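Local coordinates for ORF14 (Streptomyces clavuligerus, PDB 2WPX), which probably transfers acyl groups as a tandem GNAT protein of clavulanic acid biosynthesis, and binds acetyl-CoA, at residues Gly35-Pro40 / His158-Leu163; Pro133-Gly138 / Glu323-Trp328. One frame throughout, in Å; residues are numbered along the deposited sequence.

From the N terminus, the chain of ORF14 first passes through 35-40, between helices 18-33 and 43-51, then 133-138, just before helix 138-145, and then 158-163, where contact 1 closes a loop of 117 intervening residues. It runs on to 323-328, where contact 2 closes one of 184. The segments alternate, so the two closures cross rather than nest. They meet on neighbouring antiparallel strands, 149-162 and 323-334, with backbone bonds W160 O to E323 N and H158 O to Y325 N. Two loops of the N-terminal half are thereby tied to the strands at which the GNAT halves join, a layout consistent with strand exchange.

Contact 1: residues Gly35-Pro40 / His158-Leu163; sequences GPRAAP and HQWLDL
The guanidinium of R37 lies flat on the indole of W160, its plane only 12° from that of the ring and its centre over W160 CG, while a water sits in the ring plane at the indole edge. This cation-pi stack belongs to the seam of the tandem GNAT fold. Strand 149-162, from the N-terminal half, runs between strands 301-307 and 323-334 of the C-terminal half, and the W160 side chain leaves that strand toward the loop at 35-40. R37 CZ stands 3.9 Å from the centroid of the W160 five-membered ring, and R37 CD makes a CH-pi contact with the same face, 3.5 Å from W160 NE1.

The reach is a matter of torsions. With CG anti to the backbone N (chi1 -175°) and the chain extended as far as NE, R37 runs from CG onward over the pyrrole part of the indole, its guanidinium reaching W160 CB. The two side chains pass in opposite directions, with CD and the guanidinium on the same face of the ring. A second aromatic partner, Y325 of strand 323-334, also makes a cation-pi contact with R37. R37 NH2 remains 5.0 Å from D162 OD2, where a weak attraction between the opposite charges is possible, although the charged atoms are not in contact.

Farther along the loop, the backbone passes the six-membered ring obliquely, bringing A38 CA to 4.2 Å from W160 CZ2. Y263 of strand 263-271 touches both A39 and W160, extending this packing into the C-terminal half. The buried indole N-H is satisfied by the water, which bridges loop and strand: it accepts from W160 NE1 at 2.7 Å and donates to R37 O at 2.9 Å.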
loop_
_atom_site.group_PDB
_atom_site.type_symbol
_atom_site.label_atom_id
_atom_site.label_comp_id
_atom_site.label_asym_id
_atom_site.label_seq_id
_atom_site.Cartn_x
_atom_site.Cartn_y
_atom_site.Cartn_z
ATOM N N GLY A 35 -2.511 -2.483 16.932
ATOM C CA GLY A 35 -1.646 -1.681 16.063
ATOM C C GLY A 35 -2.328 -0.420 15.553
ATOM O O GLY A 35 -3.232 0.073 16.167
ATOM N N PRO A 36 -1.865 0.107 14.416
ATOM C CA PRO A 36 -2.475 1.281 13.772
ATOM C C PRO A 36 -3.896 0.990 13.287
ATOM O O PRO A 36 -4.231 -0.137 12.975
ATOM C CB PRO A 36 -1.563 1.538 12.573
ATOM C CG PRO A 36 -0.305 0.748 12.873
ATOM C CD PRO A 36 -0.699 -0.402 13.682
ATOM N N ARG A 37 -4.745 2.000 13.251
ATOM C CA ARG A 37 -6.025 1.835 12.613
ATOM C C ARG A 37 -5.796 1.090 11.286
ATOM O O ARG A 37 -4.948 1.486 10.469
ATOM C CB ARG A 37 -6.638 3.209 12.380
ATOM C CG ARG A 37 -8.032 3.118 11.836
ATOM C CD ARG A 37 -8.558 4.470 11.589
ATOM N NE ARG A 37 -9.910 4.360 11.079
ATOM C CZ ARG A 37 -10.698 5.402 10.904
ATOM N NH1 ARG A 37 -10.249 6.598 11.194
ATOM N NH2 ARG A 37 -11.920 5.246 10.448
ATOM N N ALA A 38 -6.496 -0.011 11.078
ATOM C CA ALA A 38 -6.248 -0.774 9.872
ATOM C C ALA A 38 -7.342 -1.756 9.584
ATOM O O ALA A 38 -8.029 -2.209 10.503
ATOM C CB ALA A 38 -4.818 -1.524 9.926
ATOM N N ALA A 39 -7.513 -2.106 8.296
ATOM C CA ALA A 39 -8.368 -3.246 7.987
ATOM C C ALA A 39 -7.629 -4.465 8.561
ATOM O O ALA A 39 -6.429 -4.540 8.415
ATOM C CB ALA A 39 -8.538 -3.390 6.488
ATOM N N PRO A 40 -8.335 -5.375 9.242
ATOM C CA PRO A 40 -7.762 -6.695 9.627
ATOM C C PRO A 40 -7.084 -7.369 8.432
ATOM O O PRO A 40 -7.476 -7.178 7.288
ATOM C CB PRO A 40 -8.977 -7.533 10.040
ATOM C CG PRO A 40 -10.095 -6.435 10.405
ATOM C CD PRO A 40 -9.780 -5.246 9.532
ATOM N N HIS A 158 -2.118 9.486 5.425
ATOM C CA HIS A 158 -2.969 8.317 5.307
ATOM C C HIS A 158 -4.353 8.667 5.788
ATOM O O HIS A 158 -4.491 9.111 6.915
ATOM C CB HIS A 158 -2.364 7.152 6.091
ATOM C CG HIS A 158 -3.127 5.881 5.954
ATOM N ND1 HIS A 158 -3.380 5.059 7.021
ATOM C CD2 HIS A 158 -3.703 5.285 4.878
ATOM C CE1 HIS A 158 -4.088 4.011 6.626
ATOM N NE2 HIS A 158 -4.287 4.116 5.323
ATOM N N GLN A 159 -5.375 8.517 4.947
ATOM C CA GLN A 159 -6.660 9.137 5.266
ATOM C C GLN A 159 -7.810 8.143 5.319
ATOM O O GLN A 159 -7.752 7.119 4.669
ATOM C CB GLN A 159 -6.988 10.157 4.169
ATOM C CG GLN A 159 -6.058 11.380 4.075
ATOM C CD GLN A 159 -5.973 11.868 2.624
ATOM O OE1 GLN A 159 -6.911 12.484 2.134
ATOM N NE2 GLN A 159 -4.876 11.542 1.922
ATOM N N TRP A 160 -8.865 8.448 6.063
ATOM C CA TRP A 160 -10.006 7.557 6.127
ATOM C C TRP A 160 -11.290 8.282 5.804
ATOM O O TRP A 160 -11.491 9.424 6.181
ATOM C CB TRP A 160 -10.154 6.865 7.513
ATOM C CG TRP A 160 -9.122 5.750 7.753
ATOM C CD1 TRP A 160 -7.944 5.881 8.409
ATOM C CD2 TRP A 160 -9.180 4.383 7.299
ATOM N NE1 TRP A 160 -7.258 4.699 8.399
ATOM C CE2 TRP A 160 -7.999 3.753 7.741
ATOM C CE3 TRP A 160 -10.127 3.626 6.591
ATOM C CZ2 TRP A 160 -7.735 2.407 7.500
ATOM C CZ3 TRP A 160 -9.866 2.321 6.337
ATOM C CH2 TRP A 160 -8.686 1.702 6.816
ATOM N N LEU A 161 -12.137 7.598 5.052
ATOM C CA LEU A 161 -13.496 8.020 4.833
ATOM C C LEU A 161 -14.418 6.962 5.406
ATOM O O LEU A 161 -14.334 5.787 5.060
ATOM C CB LEU A 161 -13.763 8.165 3.353
ATOM C CG LEU A 161 -15.249 8.350 2.946
ATOM C CD1 LEU A 161 -15.883 9.646 3.516
ATOM C CD2 LEU A 161 -15.407 8.247 1.413
ATOM N N ASP A 162 -15.294 7.395 6.293
ATOM C CA ASP A 162 -16.261 6.546 6.887
ATOM C C ASP A 162 -17.629 7.000 6.414
ATOM O O ASP A 162 -18.184 7.998 6.888
ATOM C CB ASP A 162 -16.148 6.696 8.384
ATOM C CG ASP A 162 -17.173 5.923 9.141
ATOM O OD1 ASP A 162 -18.226 5.502 8.601
ATOM O OD2 ASP A 162 -16.918 5.758 10.341
ATOM N N LEU A 163 -18.178 6.229 5.495
ATOM C CA LEU A 163 -19.456 6.509 4.907
ATOM C C LEU A 163 -20.618 6.588 5.911
ATOM O O LEU A 163 -21.648 7.142 5.569
ATOM C CB LEU A 163 -19.760 5.474 3.829
ATOM C CG LEU A 163 -19.157 5.694 2.437
ATOM C CD1 LEU A 163 -17.770 6.179 2.543
ATOM C CD2 LEU A 163 -19.186 4.337 1.727
HETATM O O HOH W 1 -4.926 4.272 9.769
#

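Contact 2: residues Pro133-Gly138 / Glu323-Trp328. With ACO (acetyl coenzyme *a), chain C.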
loop_
_atom_site.group_PDB
_atom_site.type_symbol
_atom_site.label_atom_id
_atom_site.label_comp_id
_atom_site.label_asym_id
_atom_site.label_seq_id
_atom_site.Cartn_x
_atom_site.Cartn_y
_atom_site.Cartn_z
ATOM N N PRO A 133 -4.880 12.205 15.532
ATOM C CA PRO A 133 -4.842 11.315 16.695
ATOM C C PRO A 133 -3.410 10.853 16.942
ATOM O O PRO A 133 -2.671 10.424 16.021
ATOM C CB PRO A 133 -5.750 10.144 16.288
ATOM C CG PRO A 133 -6.681 10.743 15.258
ATOM C CD PRO A 133 -5.829 11.736 14.507
ATOM N N ALA A 134 -3.009 11.016 18.193
ATOM C CA ALA A 134 -1.635 10.766 18.570
ATOM C C ALA A 134 -1.400 9.285 18.388
ATOM O O ALA A 134 -2.247 8.452 18.736
ATOM C CB ALA A 134 -1.344 11.223 20.037
ATOM N N GLN A 135 -0.250 8.973 17.820
ATOM C CA GLN A 135 -0.007 7.611 17.392
ATOM C C GLN A 135 1.052 6.955 18.313
ATOM O O GLN A 135 1.824 7.649 18.980
ATOM C CB GLN A 135 0.418 7.598 15.903
ATOM C CG GLN A 135 -0.669 8.073 14.940
ATOM C CD GLN A 135 -1.902 7.147 14.911
ATOM O OE1 GLN A 135 -3.067 7.594 14.855
ATOM N NE2 GLN A 135 -1.648 5.863 14.887
ATOM N N ASP A 136 1.103 5.629 18.339
ATOM C CA ASP A 136 2.199 4.960 19.045
ATOM C C ASP A 136 3.603 5.408 18.569
ATOM O O ASP A 136 3.985 5.196 17.431
ATOM C CB ASP A 136 2.047 3.451 18.926
ATOM C CG ASP A 136 2.945 2.674 19.920
ATOM O OD1 ASP A 136 2.729 1.443 20.020
ATOM O OD2 ASP A 136 3.879 3.244 20.555
ATOM N N PRO A 137 4.389 6.004 19.458
ATOM C CA PRO A 137 5.735 6.482 19.093
ATOM C C PRO A 137 6.825 5.350 19.068
ATOM O O PRO A 137 7.978 5.576 18.664
ATOM C CB PRO A 137 6.014 7.550 20.164
ATOM C CG PRO A 137 5.276 6.970 21.402
ATOM C CD PRO A 137 4.009 6.327 20.839
ATOM N N GLY A 138 6.435 4.139 19.482
ATOM C CA GLY A 138 7.310 2.945 19.436
ATOM C C GLY A 138 8.089 2.723 18.151
ATOM O O GLY A 138 9.314 2.768 18.141
ATOM N N GLU A 323 -10.549 11.998 5.957
ATOM C CA GLU A 323 -9.900 12.666 7.090
ATOM C C GLU A 323 -8.531 12.054 7.350
ATOM O O GLU A 323 -8.380 10.832 7.439
ATOM C CB GLU A 323 -10.775 12.626 8.351
ATOM C CG GLU A 323 -12.114 13.291 8.153
ATOM C CD GLU A 323 -13.051 13.189 9.379
ATOM O OE1 GLU A 323 -13.326 12.074 9.860
ATOM O OE2 GLU A 323 -13.530 14.241 9.854
ATOM N N PRO A 324 -7.516 12.913 7.423
ATOM C CA PRO A 324 -6.155 12.455 7.708
ATOM C C PRO A 324 -6.118 11.825 9.095
ATOM O O PRO A 324 -6.558 12.420 10.064
ATOM C CB PRO A 324 -5.322 13.744 7.652
ATOM C CG PRO A 324 -6.181 14.710 6.875
ATOM C CD PRO A 324 -7.602 14.365 7.207
ATOM N N TYR A 325 -5.607 10.611 9.169
ATOM C CA TYR A 325 -5.566 9.882 10.413
ATOM C C TYR A 325 -4.142 9.658 10.969
ATOM O O TYR A 325 -3.899 9.948 12.126
ATOM C CB TYR A 325 -6.251 8.551 10.233
ATOM C CG TYR A 325 -6.586 7.969 11.549
ATOM C CD1 TYR A 325 -7.747 8.368 12.229
ATOM C CD2 TYR A 325 -5.760 7.022 12.139
ATOM C CE1 TYR A 325 -8.067 7.841 13.455
ATOM C CE2 TYR A 325 -6.083 6.475 13.365
ATOM C CZ TYR A 325 -7.235 6.894 14.018
ATOM O OH TYR A 325 -7.567 6.345 15.254
ATOM N N ASP A 326 -3.215 9.134 10.157
ATOM C CA ASP A 326 -1.834 8.961 10.586
ATOM C C ASP A 326 -0.857 9.226 9.428
ATOM O O ASP A 326 -1.278 9.475 8.283
ATOM C CB ASP A 326 -1.629 7.595 11.221
ATOM C CG ASP A 326 -2.056 6.485 10.303
ATOM O OD1 ASP A 326 -2.469 5.405 10.784
ATOM O OD2 ASP A 326 -2.014 6.687 9.072
ATOM N N ARG A 327 0.442 9.168 9.731
ATOM C CA ARG A 327 1.483 9.633 8.816
ATOM C C ARG A 327 2.418 8.469 8.446
ATOM O O ARG A 327 2.792 7.667 9.320
ATOM C CB ARG A 327 2.295 10.730 9.479
ATOM C CG ARG A 327 3.252 11.451 8.528
ATOM C CD ARG A 327 3.896 12.685 9.173
ATOM N NE ARG A 327 4.638 13.514 8.220
ATOM C CZ ARG A 327 5.891 13.933 8.396
ATOM N NH1 ARG A 327 6.564 13.613 9.500
ATOM N NH2 ARG A 327 6.482 14.687 7.476
ATOM N N TRP A 328 2.787 8.370 7.164
ATOM C CA TRP A 328 3.613 7.257 6.690
ATOM C C TRP A 328 5.005 7.774 6.392
ATOM O O TRP A 328 5.202 8.348 5.338
ATOM C CB TRP A 328 3.001 6.658 5.408
ATOM C CG TRP A 328 1.888 5.753 5.674
ATOM C CD1 TRP A 328 1.350 5.471 6.885
ATOM C CD2 TRP A 328 1.117 5.009 4.703
ATOM N NE1 TRP A 328 0.303 4.575 6.744
ATOM C CE2 TRP A 328 0.161 4.252 5.421
ATOM C CE3 TRP A 328 1.155 4.895 3.298
ATOM C CZ2 TRP A 328 -0.777 3.379 4.770
ATOM C CZ3 TRP A 328 0.236 4.008 2.657
ATOM C CH2 TRP A 328 -0.697 3.263 3.389
HETATM N N1A ACO C . 8.622 2.878 23.050
HETATM C C2A ACO C . 9.804 3.465 23.165
HETATM N N3A ACO C . 10.963 2.920 22.749
HETATM C C4A ACO C . 10.952 1.729 22.150
HETATM C C5A ACO C . 9.729 1.096 22.001
HETATM C C6A ACO C . 8.557 1.680 22.460
HETATM N N6A ACO C . 7.394 1.055 22.301
HETATM N N7A ACO C . 9.951 -0.073 21.407
HETATM C C8A ACO C . 11.252 -0.150 21.137
HETATM N N9A ACO C . 11.856 0.925 21.591
HETATM C C1B ACO C . 13.319 1.072 21.436
HETATM C C2B ACO C . 14.150 0.979 22.717
HETATM O O2B ACO C . 15.410 1.585 22.458
HETATM C C3B ACO C . 14.353 -0.493 22.811
HETATM O O3B ACO C . 15.577 -0.837 23.428
HETATM P P3B ACO C . 15.539 -1.178 24.990
HETATM O O7A ACO C . 16.915 -1.695 25.704
HETATM O O8A ACO C . 14.448 -0.414 25.781
HETATM O O9A ACO C . 16.173 0.179 25.125
HETATM C C4B ACO C . 14.627 -0.908 21.355
HETATM O O4B ACO C . 13.849 -0.000 20.536
HETATM C C5B ACO C . 14.004 -2.250 21.805
HETATM O O5B ACO C . 13.703 -2.975 20.780
HETATM P P1A ACO C . 13.338 -4.436 20.958
HETATM O O1A ACO C . 14.319 -5.224 19.967
HETATM O O2A ACO C . 13.216 -5.006 22.367
HETATM O O3A ACO C . 11.844 -4.255 20.538
HETATM P P2A ACO C . 10.601 -5.079 20.063
HETATM O O4A ACO C . 9.540 -4.728 21.166
HETATM O O5A ACO C . 10.768 -6.553 19.980
HETATM O O6A ACO C . 10.190 -4.173 18.744
HETATM C CBP ACO C . 8.575 -2.947 17.398
HETATM C CCP ACO C . 9.177 -4.327 17.738
HETATM C CDP ACO C . 9.595 -2.320 18.333
HETATM C CEP ACO C . 9.016 -3.157 15.996
HETATM C CAP ACO C . 7.220 -3.489 17.924
HETATM O OAP ACO C . 6.576 -2.409 18.519
HETATM C C9P ACO C . 6.305 -3.933 16.761
HETATM O O9P ACO C . 6.350 -5.078 16.333
HETATM N N8P ACO C . 5.343 -3.076 16.419
HETATM C C7P ACO C . 4.400 -3.338 15.315
HETATM C C6P ACO C . 5.269 -3.468 14.071
HETATM C C5P ACO C . 6.009 -2.203 13.664
HETATM O O5P ACO C . 5.528 -1.087 13.789
HETATM N N4P ACO C . 7.177 -2.412 13.139
HETATM C C3P ACO C . 7.906 -1.323 12.524
HETATM C C2P ACO C . 9.246 -1.096 13.188
HETATM S S1P ACO C . 9.895 0.282 12.214
HETATM C C ACO C . 11.112 -0.555 11.352
HETATM O O ACO C . 11.054 -1.784 11.296
HETATM C CH3 ACO C . 12.230 0.294 10.745
HETATM O O HOH W 2 -1.834 11.316 13.425
#
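A classic beta bulge in strand 323-334, with Y325 and D326 both facing H158 of the neighbouring strand, supplies the surface on which P133 and Q135 rest. Y325 carries the irregularity in its backbone (psi -51°), and its side chain crosses that of P133 at about a right angle. P133 CG lies over the tyrosine ring in a CH-pi contact, 4.1 Å from the centroid of Y325 and 3.7 Å from Y325 CE1.

Q135 bends at chi2 and reaches across to D326, where the pair meets through carbon packing: Q135 CD comes within 3.7 Å of D326 CB, and Q135 CG lies close to the same atom. The polar end of D326 is directed elsewhere: OD2 is hydrogen-bonded to H158 ND1, while OD1 lies in the plane of the Y325 ring, at its edge. A water fastens the two backbones, donating to P133 O at 2.9 Å and to Y325 O at 2.8 Å.

Beyond Q135 the loop leads to the cofactor. D136 OD2 accepts a capping bond from G138 N (2.9 Å), met from above the carboxylate plane, at the start of helix 138-145. G138 CA then lies 3.4 Å from N6A of acetyl-CoA. One short loop thus joins the adenine end of the pocket to strand 323-334 of the other half, which lies between strands 120-127 and 149-162, an arrangement consistent with strand exchange between two tandem GNAT folds.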